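Endo-1,4-beta-xylanase (Pseudoalteromonas haloplanktis, PDB 1H12) hydrolyses internal beta-1,4 linkages of xylan as a cold-adapted family 8 glycoside hydrolase, and probably also acts on cellulose-type beta-glucans. Local coordinates at residues I29-M40 and Y386-N396; F102-H113 and F133-P141. All coordinates share one frame; numbering follows the deposited sequence. Where two conformers were deposited one is given.

Contact 1 (I29-M40 and Y386-N396); sequences IQQKVNSTFDNM and YMLAMLHVSGN
Met-387 is the knob by which helix 379-392 fits into helix 29-40, a knobs-into-holes contact between two helices of the (alpha/alpha)6 barrel of glycoside hydrolase family 8 that run nearly antiparallel. Its side chain sits among Val-33, Thr-36, Phe-37 and Met-40. Met-387 CB lies 3.6 Å from Met-40 SD, and CG is almost as near to that sulfur. Bends at chi2 (75°) and chi3 of Met-387 then turn the chain along helix 29-40. Met-387 SD comes 3.6 Å from Phe-37 CA and stands obliquely beside the Phe-37 ring, a Met-aromatic contact. The methyl, Met-387 CE, ends 3.9 Å from Thr-36 CG2. One turn on, Met-390 curls its CE against Val-33 CG2 (3.6 Å). Thr-36 brings OG1 to the edge of the Tyr-386 ring, yet its hydrogen bond goes back to Lys-32 O. A water joins Lys-32 and Tyr-386, accepting from NZ and hydrogen-bonded to OH; Trp-369 lies against Lys-32 in a cation-pi contact. Past the C-terminal end of helix 379-392, Gln-30 and Asn-396 reach toward each other with their amide planes 61° apart. Gln-30 NE2 donates to a lone pair of Asn-396 OD1 at 2.9 Å, nearly straight at 166°.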
loop_
_atom_site.group_PDB
_atom_site.type_symbol
_atom_site.label_atom_id
_atom_site.label_comp_id
_atom_site.label_asym_id
_atom_site.label_seq_id
_atom_site.Cartn_x
_atom_site.Cartn_y
_atom_site.Cartn_z
ATOM N N ILE A 29 19.318 12.836 3.406
ATOM C CA ILE A 29 18.112 12.040 3.353
ATOM C C ILE A 29 16.974 12.751 2.641
ATOM O O ILE A 29 16.320 12.190 1.747
ATOM C CB ILE A 29 17.704 11.685 4.781
ATOM C CG1 ILE A 29 18.779 10.809 5.471
ATOM C CG2 ILE A 29 16.346 11.018 4.797
ATOM C CD1 ILE A 29 18.697 10.757 6.939
ATOM N N GLN A 30 16.711 13.965 3.034
ATOM C CA GLN A 30 15.591 14.681 2.447
ATOM C C GLN A 30 15.818 14.937 0.952
ATOM O O GLN A 30 14.877 14.888 0.147
ATOM C CB GLN A 30 15.245 15.952 3.243
ATOM C CG GLN A 30 14.968 15.729 4.682
ATOM C CD GLN A 30 13.796 14.727 4.962
ATOM O OE1 GLN A 30 13.856 13.757 5.974
ATOM N NE2 GLN A 30 12.747 14.938 4.192
ATOM N N GLN A 31 17.054 15.226 0.538
ATOM C CA GLN A 31 17.341 15.404 -0.885
ATOM C C GLN A 31 16.999 14.128 -1.653
ATOM O O GLN A 31 16.457 14.206 -2.755
ATOM C CB GLN A 31 18.817 15.823 -1.186
ATOM N N LYS A 32 17.325 12.974 -1.097
ATOM C CA LYS A 32 17.049 11.707 -1.779
ATOM C C LYS A 32 15.533 11.484 -1.889
ATOM O O LYS A 32 15.051 11.034 -2.954
ATOM C CB LYS A 32 17.705 10.551 -1.046
ATOM C CG LYS A 32 17.601 9.255 -1.766
ATOM C CD LYS A 32 18.601 8.240 -1.230
ATOM C CE LYS A 32 18.411 6.928 -1.828
ATOM N NZ LYS A 32 19.499 6.031 -1.477
ATOM N N VAL A 33 14.799 11.788 -0.831
ATOM C CA VAL A 33 13.329 11.685 -0.880
ATOM C C VAL A 33 12.771 12.606 -1.957
ATOM O O VAL A 33 11.927 12.218 -2.750
ATOM C CB VAL A 33 12.742 12.078 0.476
ATOM C CG1 VAL A 33 11.241 12.089 0.422
ATOM C CG2 VAL A 33 13.192 11.083 1.569
ATOM N N ASN A 34 13.228 13.842 -1.961
ATOM C CA ASN A 34 12.751 14.818 -2.912
ATOM C C ASN A 34 13.077 14.442 -4.354
ATOM O O ASN A 34 12.217 14.579 -5.236
ATOM C CB ASN A 34 13.381 16.208 -2.604
ATOM C CG ASN A 34 12.952 16.779 -1.276
ATOM O OD1 ASN A 34 12.021 16.330 -0.657
ATOM N ND2 ASN A 34 13.662 17.835 -0.847
ATOM N N SER A 35 14.291 13.966 -4.579
ATOM C CA SER A 35 14.602 13.558 -5.968
ATOM C C SER A 35 13.805 12.326 -6.403
ATOM O O SER A 35 13.503 12.190 -7.569
ATOM C CB SER A 35 16.123 13.283 -6.125
ATOM O OG SER A 35 16.536 12.191 -5.359
ATOM N N THR A 36 13.493 11.438 -5.472
ATOM C CA THR A 36 12.681 10.268 -5.778
ATOM C C THR A 36 11.319 10.771 -6.312
ATOM O O THR A 36 10.850 10.300 -7.354
ATOM C CB THR A 36 12.532 9.396 -4.577
ATOM O OG1 THR A 36 13.834 8.861 -4.177
ATOM C CG2 THR A 36 11.640 8.235 -4.810
ATOM N N PHE A 37 10.678 11.686 -5.601
ATOM C CA PHE A 37 9.410 12.192 -6.063
ATOM C C PHE A 37 9.593 12.912 -7.390
ATOM O O PHE A 37 8.826 12.694 -8.346
ATOM C CB PHE A 37 8.772 13.135 -5.025
ATOM C CG PHE A 37 7.403 13.587 -5.423
ATOM C CD1 PHE A 37 7.209 14.664 -6.271
ATOM C CD2 PHE A 37 6.286 12.915 -4.967
ATOM C CE1 PHE A 37 5.919 15.010 -6.694
ATOM C CE2 PHE A 37 5.023 13.263 -5.329
ATOM C CZ PHE A 37 4.826 14.317 -6.207
ATOM N N ASP A 38 10.600 13.750 -7.502
ATOM C CA ASP A 38 10.773 14.532 -8.725
ATOM C C ASP A 38 10.981 13.684 -9.926
ATOM O O ASP A 38 10.525 14.001 -11.017
ATOM C CB ASP A 38 11.950 15.481 -8.571
ATOM C CG ASP A 38 11.648 16.649 -7.613
ATOM O OD1 ASP A 38 10.483 16.821 -7.215
ATOM O OD2 ASP A 38 12.620 17.325 -7.196
ATOM N N ASN A 39 11.707 12.583 -9.758
ATOM C CA ASN A 39 11.942 11.707 -10.901
ATOM C C ASN A 39 10.733 10.857 -11.247
ATOM O O ASN A 39 10.455 10.585 -12.413
ATOM C CB ASN A 39 13.131 10.766 -10.617
ATOM C CG ASN A 39 14.448 11.475 -10.536
ATOM O OD1 ASN A 39 14.604 12.526 -11.088
ATOM N ND2 ASN A 39 15.431 10.835 -9.818
ATOM N N MET A 40 9.976 10.420 -10.225
ATOM C CA MET A 40 8.752 9.651 -10.485
ATOM C C MET A 40 7.684 10.522 -11.155
ATOM O O MET A 40 6.897 10.024 -11.959
ATOM C CB MET A 40 8.264 9.047 -9.194
ATOM C CG MET A 40 6.927 8.301 -9.332
ATOM S SD MET A 40 6.515 7.503 -7.769
ATOM C CE MET A 40 4.796 7.159 -8.029
ATOM N N TYR A 386 8.908 1.840 -3.906
ATOM C CA TYR A 386 10.128 2.567 -3.597
ATOM C C TYR A 386 9.792 3.985 -3.094
ATOM O O TYR A 386 10.342 4.454 -2.097
ATOM C CB TYR A 386 11.000 2.599 -4.861
ATOM C CG TYR A 386 12.363 3.252 -4.647
ATOM C CD1 TYR A 386 12.560 4.590 -4.854
ATOM C CD2 TYR A 386 13.458 2.516 -4.220
ATOM C CE1 TYR A 386 13.775 5.214 -4.669
ATOM C CE2 TYR A 386 14.685 3.126 -4.019
ATOM C CZ TYR A 386 14.837 4.474 -4.235
ATOM O OH TYR A 386 16.045 5.092 -4.061
ATOM N N MET A 387 8.868 4.651 -3.773
ATOM C CA MET A 387 8.426 5.993 -3.359
ATOM C C MET A 387 7.812 5.967 -1.979
ATOM O O MET A 387 8.180 6.762 -1.112
ATOM C CB MET A 387 7.428 6.529 -4.412
ATOM C CG MET A 387 6.876 7.899 -4.107
ATOM S SD MET A 387 7.977 9.290 -4.389
ATOM C CE MET A 387 8.656 9.644 -2.743
ATOM N N LEU A 388 6.872 5.052 -1.738
ATOM C CA LEU A 388 6.259 4.980 -0.417
ATOM C C LEU A 388 7.295 4.702 0.668
ATOM O O LEU A 388 7.265 5.336 1.724
ATOM C CB LEU A 388 5.164 3.906 -0.396
ATOM C CG LEU A 388 3.934 4.201 -1.221
ATOM C CD1 LEU A 388 3.038 2.967 -1.217
ATOM C CD2 LEU A 388 3.176 5.378 -0.701
ATOM N N ALA A 389 8.204 3.781 0.404
ATOM C CA ALA A 389 9.205 3.438 1.400
ATOM C C ALA A 389 10.124 4.649 1.711
ATOM O O ALA A 389 10.503 4.867 2.851
ATOM C CB ALA A 389 10.034 2.286 0.925
ATOM N N MET A 390 10.494 5.407 0.668
ATOM C CA MET A 390 11.303 6.573 0.889
ATOM C C MET A 390 10.653 7.528 1.870
ATOM O O MET A 390 11.345 8.133 2.707
ATOM C CB MET A 390 11.648 7.288 -0.430
ATOM C CG MET A 390 12.811 6.692 -1.189
ATOM S SD MET A 390 14.353 6.646 -0.259
ATOM C CE MET A 390 14.379 8.031 0.118
ATOM N N LEU A 391 9.326 7.704 1.795
ATOM C CA LEU A 391 8.604 8.492 2.736
ATOM C C LEU A 391 8.622 7.875 4.149
ATOM O O LEU A 391 8.879 8.574 5.156
ATOM C CB LEU A 391 7.157 8.724 2.275
ATOM C CG LEU A 391 7.056 9.402 0.938
ATOM C CD1 LEU A 391 5.624 9.285 0.429
ATOM C CD2 LEU A 391 7.466 10.869 1.028
ATOM N N HIS A 392 8.356 6.580 4.233
ATOM C CA HIS A 392 8.301 5.906 5.493
ATOM C C HIS A 392 9.594 5.890 6.265
ATOM O O HIS A 392 9.549 5.863 7.498
ATOM C CB HIS A 392 7.843 4.457 5.306
ATOM C CG HIS A 392 6.372 4.295 5.152
ATOM N ND1 HIS A 392 5.502 4.600 6.164
ATOM C CD2 HIS A 392 5.648 3.826 4.099
ATOM C CE1 HIS A 392 4.271 4.333 5.715
ATOM N NE2 HIS A 392 4.326 3.855 4.470
ATOM N N VAL A 393 10.713 5.842 5.571
ATOM C CA VAL A 393 12.019 5.692 6.248
ATOM C C VAL A 393 12.713 7.008 6.503
ATOM O O VAL A 393 13.816 7.029 7.053
ATOM C CB VAL A 393 12.967 4.722 5.500
ATOM C CG1 VAL A 393 12.329 3.382 5.269
ATOM C CG2 VAL A 393 13.535 5.316 4.231
ATOM N N SER A 394 12.080 8.117 6.130
ATOM C CA SER A 394 12.644 9.459 6.294
ATOM C C SER A 394 11.788 10.318 7.213
ATOM O O SER A 394 12.004 11.559 7.260
ATOM C CB SER A 394 12.787 10.092 4.944
ATOM O OG SER A 394 11.473 10.279 4.350
ATOM N N GLY A 395 10.807 9.743 7.891
ATOM C CA GLY A 395 9.959 10.509 8.756
ATOM C C GLY A 395 8.955 11.393 8.020
ATOM O O GLY A 395 8.385 12.266 8.663
ATOM N N ASN A 396 8.675 11.131 6.754
ATOM C CA ASN A 396 7.784 11.948 6.000
ATOM C C ASN A 396 6.381 11.376 5.860
ATOM O O ASN A 396 5.518 12.045 5.271
ATOM C CB ASN A 396 8.345 12.238 4.592
ATOM C CG ASN A 396 9.402 13.303 4.591
ATOM O OD1 ASN A 396 10.627 13.019 4.337
ATOM N ND2 ASN A 396 9.012 14.493 4.850
HETATM O O HOH W 1 17.847 3.702 -2.627
#

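Contact 2 (F102-H113 and F133-P141); sequences FAKAYQKNPDNH and FVYKVDEGP
Val-134 and Lys-136, on the last strand of a five-stranded antiparallel sheet, face the C-terminal end of helix 93-107, which finishes in a wider pi-type turn; the contact joins the edge of this sheet to the helical body of the enzyme. The apolar part belongs to Val-134. Its CG1 lies over one face of the Tyr-106 ring in a CH-pi contact, 4.1 Å from the centroid, while CG2 reaches Phe-102 CZ. With CG1 placed between backbone N and carbonyl carbon (chi1 69°), the two methyls address the two rings separately. Tyr-53 meets Tyr-106 edge-to-face and extends the aromatic group.

Hydrogen bonding centres on Lys-136. Extended as far as CE and bent only at chi4 (70°), it delivers NZ to Tyr-106 O at 3.0 Å, from above the carbonyl plane. Lys-136 NZ also donates to a water 2.8 Å away, which in turn donates to Ala-105 O and Lys-108 O, so one ammonium group serves three carbonyls at and just past the helix end, directly or through water.

The electrostatic part lies at Glu-139 and His-113. Glu-139 has a salt bridge from OE1 to Lys-118, and OE2 accepts from a second water. The carboxylate sits at the edge of the His-113 imidazole, the two planes 67° apart, with Glu-139 OE1 and OE2 each 3.1 Å from His-113 CE1.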
loop_
_atom_site.group_PDB
_atom_site.type_symbol
_atom_site.label_atom_id
_atom_site.label_comp_id
_atom_site.label_asym_id
_atom_site.label_seq_id
_atom_site.Cartn_x
_atom_site.Cartn_y
_atom_site.Cartn_z
ATOM N N PHE A 102 -8.455 12.469 -12.264
ATOM C CA PHE A 102 -8.534 11.288 -13.122
ATOM C C PHE A 102 -9.324 10.182 -12.476
ATOM O O PHE A 102 -10.168 9.526 -13.094
ATOM C CB PHE A 102 -7.116 10.807 -13.421
ATOM C CG PHE A 102 -7.052 9.634 -14.371
ATOM C CD1 PHE A 102 -7.229 8.316 -13.921
ATOM C CD2 PHE A 102 -6.822 9.850 -15.715
ATOM C CE1 PHE A 102 -7.208 7.284 -14.803
ATOM C CE2 PHE A 102 -6.795 8.773 -16.595
ATOM C CZ PHE A 102 -6.996 7.511 -16.133
ATOM N N ALA A 103 -9.043 9.912 -11.217
ATOM C CA ALA A 103 -9.702 8.803 -10.511
ATOM C C ALA A 103 -11.213 9.048 -10.466
ATOM O O ALA A 103 -12.002 8.143 -10.786
ATOM C CB ALA A 103 -9.144 8.669 -9.101
ATOM N N LYS A 104 -11.609 10.234 -10.034
ATOM C CA LYS A 104 -12.996 10.518 -9.861
ATOM C C LYS A 104 -13.765 10.497 -11.185
ATOM O O LYS A 104 -14.907 10.056 -11.241
ATOM C CB LYS A 104 -13.151 11.833 -9.069
ATOM C CG LYS A 104 -14.477 12.166 -8.572
ATOM C CD LYS A 104 -14.402 13.482 -7.650
ATOM C CE LYS A 104 -15.749 13.806 -7.164
ATOM N NZ LYS A 104 -15.657 15.049 -6.449
ATOM N N ALA A 105 -13.120 10.943 -12.257
ATOM C CA ALA A 105 -13.767 11.001 -13.557
ATOM C C ALA A 105 -13.811 9.638 -14.244
ATOM O O ALA A 105 -14.815 9.317 -14.883
ATOM C CB ALA A 105 -13.047 11.966 -14.483
ATOM N N TYR A 106 -12.719 8.898 -14.182
ATOM C CA TYR A 106 -12.521 7.765 -15.065
ATOM C C TYR A 106 -12.465 6.409 -14.359
ATOM O O TYR A 106 -12.836 5.401 -14.964
ATOM C CB TYR A 106 -11.266 7.979 -15.912
ATOM C CG TYR A 106 -11.247 9.247 -16.685
ATOM C CD1 TYR A 106 -12.247 9.562 -17.586
ATOM C CD2 TYR A 106 -10.243 10.187 -16.533
ATOM C CE1 TYR A 106 -12.238 10.742 -18.305
ATOM C CE2 TYR A 106 -10.237 11.363 -17.233
ATOM C CZ TYR A 106 -11.254 11.648 -18.109
ATOM O OH TYR A 106 -11.214 12.839 -18.817
ATOM N N GLN A 107 -11.973 6.346 -13.123
ATOM C CA GLN A 107 -11.966 5.099 -12.382
ATOM C C GLN A 107 -13.269 4.806 -11.676
ATOM O O GLN A 107 -13.684 3.645 -11.569
ATOM C CB GLN A 107 -10.760 5.029 -11.425
ATOM C CG GLN A 107 -9.449 4.946 -12.154
ATOM C CD GLN A 107 -8.220 5.114 -11.251
ATOM O OE1 GLN A 107 -8.197 5.982 -10.380
ATOM N NE2 GLN A 107 -7.184 4.315 -11.515
ATOM N N LYS A 108 -13.937 5.835 -11.154
ATOM C CA LYS A 108 -15.149 5.627 -10.376
ATOM C C LYS A 108 -16.236 4.996 -11.231
ATOM O O LYS A 108 -16.612 5.566 -12.282
ATOM C CB LYS A 108 -15.643 6.951 -9.823
ATOM C CG LYS A 108 -16.804 6.797 -8.897
ATOM C CD LYS A 108 -17.423 8.164 -8.515
ATOM C CE LYS A 108 -18.777 7.995 -7.893
ATOM N NZ LYS A 108 -19.413 9.302 -7.638
ATOM N N ASN A 109 -16.842 3.931 -10.770
ATOM C CA ASN A 109 -18.061 3.392 -11.395
ATOM C C ASN A 109 -19.233 4.253 -10.952
ATOM O O ASN A 109 -19.345 4.656 -9.784
ATOM C CB ASN A 109 -18.306 1.957 -10.955
ATOM C CG ASN A 109 -17.285 0.969 -11.445
ATOM O OD1 ASN A 109 -16.811 0.090 -10.625
ATOM N ND2 ASN A 109 -16.969 0.968 -12.685
ATOM N N PRO A 110 -20.177 4.531 -11.864
ATOM C CA PRO A 110 -21.278 5.399 -11.515
ATOM C C PRO A 110 -22.094 4.930 -10.336
ATOM O O PRO A 110 -22.273 3.724 -10.112
ATOM C CB PRO A 110 -22.147 5.421 -12.785
ATOM C CG PRO A 110 -21.576 4.502 -13.663
ATOM C CD PRO A 110 -20.206 4.115 -13.240
ATOM N N ASP A 111 -22.650 5.879 -9.595
ATOM C CA ASP A 111 -23.470 5.551 -8.443
ATOM C C ASP A 111 -24.763 4.848 -8.788
ATOM O O ASP A 111 -25.375 4.219 -7.912
ATOM C CB ASP A 111 -23.746 6.837 -7.649
ATOM C CG ASP A 111 -22.461 7.401 -7.038
ATOM O OD1 ASP A 111 -21.647 6.659 -6.486
ATOM O OD2 ASP A 111 -22.180 8.595 -7.159
ATOM N N ASN A 112 -25.159 4.944 -10.042
ATOM C CA ASN A 112 -26.359 4.300 -10.544
ATOM C C ASN A 112 -26.010 3.101 -11.473
ATOM O O ASN A 112 -26.814 2.666 -12.267
ATOM C CB ASN A 112 -27.341 5.304 -11.174
ATOM C CG ASN A 112 -26.804 5.904 -12.393
ATOM O OD1 ASN A 112 -25.598 5.788 -12.704
ATOM N ND2 ASN A 112 -27.703 6.512 -13.208
ATOM N N HIS A 113 -24.796 2.530 -11.328
ATOM C CA HIS A 113 -24.482 1.331 -12.076
ATOM C C HIS A 113 -25.562 0.304 -11.846
ATOM O O HIS A 113 -26.042 0.142 -10.738
ATOM C CB HIS A 113 -23.129 0.793 -11.589
ATOM C CG HIS A 113 -22.552 -0.268 -12.452
ATOM N ND1 HIS A 113 -21.437 -0.121 -13.273
ATOM C CD2 HIS A 113 -22.968 -1.533 -12.566
ATOM C CE1 HIS A 113 -21.230 -1.288 -13.869
ATOM N NE2 HIS A 113 -22.163 -2.139 -13.462
ATOM N N PHE A 133 -8.128 6.689 -26.070
ATOM C CA PHE A 133 -9.103 7.114 -25.094
ATOM C C PHE A 133 -9.262 6.068 -23.974
ATOM O O PHE A 133 -9.221 4.858 -24.223
ATOM C CB PHE A 133 -10.467 7.356 -25.751
ATOM C CG PHE A 133 -10.463 8.507 -26.726
ATOM C CD1 PHE A 133 -10.520 9.800 -26.282
ATOM C CD2 PHE A 133 -10.418 8.291 -28.094
ATOM C CE1 PHE A 133 -10.539 10.860 -27.151
ATOM C CE2 PHE A 133 -10.430 9.344 -28.971
ATOM C CZ PHE A 133 -10.485 10.623 -28.506
ATOM N N VAL A 134 -9.478 6.539 -22.758
ATOM C CA VAL A 134 -9.545 5.669 -21.612
ATOM C C VAL A 134 -10.837 4.869 -21.556
ATOM O O VAL A 134 -11.910 5.352 -21.930
ATOM C CB VAL A 134 -9.341 6.490 -20.336
ATOM C CG1 VAL A 134 -10.467 7.440 -20.014
ATOM C CG2 VAL A 134 -8.966 5.630 -19.170
ATOM N N TYR A 135 -10.737 3.626 -21.073
ATOM C CA TYR A 135 -11.915 2.792 -20.848
ATOM C C TYR A 135 -11.608 1.814 -19.754
ATOM O O TYR A 135 -10.455 1.539 -19.406
ATOM C CB TYR A 135 -12.356 2.048 -22.141
ATOM C CG TYR A 135 -11.434 0.934 -22.545
ATOM C CD1 TYR A 135 -10.215 1.200 -23.163
ATOM C CD2 TYR A 135 -11.727 -0.393 -22.262
ATOM C CE1 TYR A 135 -9.336 0.166 -23.489
ATOM C CE2 TYR A 135 -10.900 -1.413 -22.612
ATOM C CZ TYR A 135 -9.692 -1.155 -23.235
ATOM O OH TYR A 135 -8.799 -2.174 -23.543
ATOM N N LYS A 136 -12.666 1.312 -19.153
ATOM C CA LYS A 136 -12.555 0.329 -18.066
ATOM C C LYS A 136 -12.454 -1.079 -18.623
ATOM O O LYS A 136 -13.308 -1.554 -19.388
ATOM C CB LYS A 136 -13.790 0.397 -17.159
ATOM C CG LYS A 136 -13.964 1.755 -16.488
ATOM C CD LYS A 136 -15.163 1.844 -15.585
ATOM C CE LYS A 136 -15.245 3.148 -14.805
ATOM N NZ LYS A 136 -15.564 4.295 -15.735
ATOM N N VAL A 137 -11.387 -1.746 -18.269
ATOM C CA VAL A 137 -11.179 -3.167 -18.628
ATOM C C VAL A 137 -11.922 -4.048 -17.658
ATOM O O VAL A 137 -12.561 -5.044 -18.051
ATOM C CB VAL A 137 -9.688 -3.509 -18.676
ATOM C CG1 VAL A 137 -9.487 -4.992 -18.985
ATOM C CG2 VAL A 137 -8.929 -2.650 -19.683
ATOM N N ASP A 138 -11.796 -3.751 -16.372
ATOM C CA ASP A 138 -12.421 -4.536 -15.298
ATOM C C ASP A 138 -12.982 -3.521 -14.317
ATOM O O ASP A 138 -12.252 -2.722 -13.737
ATOM C CB ASP A 138 -11.431 -5.470 -14.687
ATOM C CG ASP A 138 -12.024 -6.469 -13.737
ATOM O OD1 ASP A 138 -13.131 -6.244 -13.209
ATOM O OD2 ASP A 138 -11.329 -7.487 -13.417
ATOM N N GLU A 139 -14.297 -3.521 -14.157
ATOM C CA GLU A 139 -15.009 -2.633 -13.260
ATOM C C GLU A 139 -14.914 -3.041 -11.793
ATOM O O GLU A 139 -15.235 -2.238 -10.925
ATOM C CB GLU A 139 -16.465 -2.574 -13.604
ATOM C CG GLU A 139 -16.779 -1.968 -14.972
ATOM C CD GLU A 139 -18.281 -2.043 -15.303
ATOM O OE1 GLU A 139 -18.912 -3.031 -14.919
ATOM O OE2 GLU A 139 -18.834 -1.158 -15.897
ATOM N N GLY A 140 -14.492 -4.243 -11.503
ATOM C CA GLY A 140 -14.373 -4.659 -10.126
ATOM C C GLY A 140 -13.249 -3.870 -9.417
ATOM O O GLY A 140 -12.297 -3.427 -10.061
ATOM N N PRO A 141 -13.355 -3.703 -8.114
ATOM C CA PRO A 141 -12.378 -2.929 -7.355
ATOM C C PRO A 141 -11.171 -3.743 -6.916
ATOM O O PRO A 141 -11.186 -4.969 -6.898
ATOM C CB PRO A 141 -13.178 -2.481 -6.142
ATOM C CG PRO A 141 -14.098 -3.673 -5.863
ATOM C CD PRO A 141 -14.482 -4.177 -7.245
HETATM O O HOH W 2 -15.948 6.836 -14.518
HETATM O O HOH W 3 -18.673 1.439 -14.744
#

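Contact 1 joins segments 346 residues apart, bringing helix 29-40 against the C-terminal helix 379-392, whereas the segments of contact 2 are only 20 residues apart and lie nested inside the long loop that contact 1 closes. The centres of the two contacts are 30 Å apart and their nearest atoms about 13 Å, so they do not touch. Helix 77-89 borders both: Ala-86 receives Met-387 and Leu-391, while Thr-77 and Gln-80 meet Gln-107. Contact 1 thus joins an early helix to the last one, and the side chain of Tyr-386 lies about 10 Å from the bound xylose; contact 2 joins the edge strand 134-136 to the end of helix 93-107.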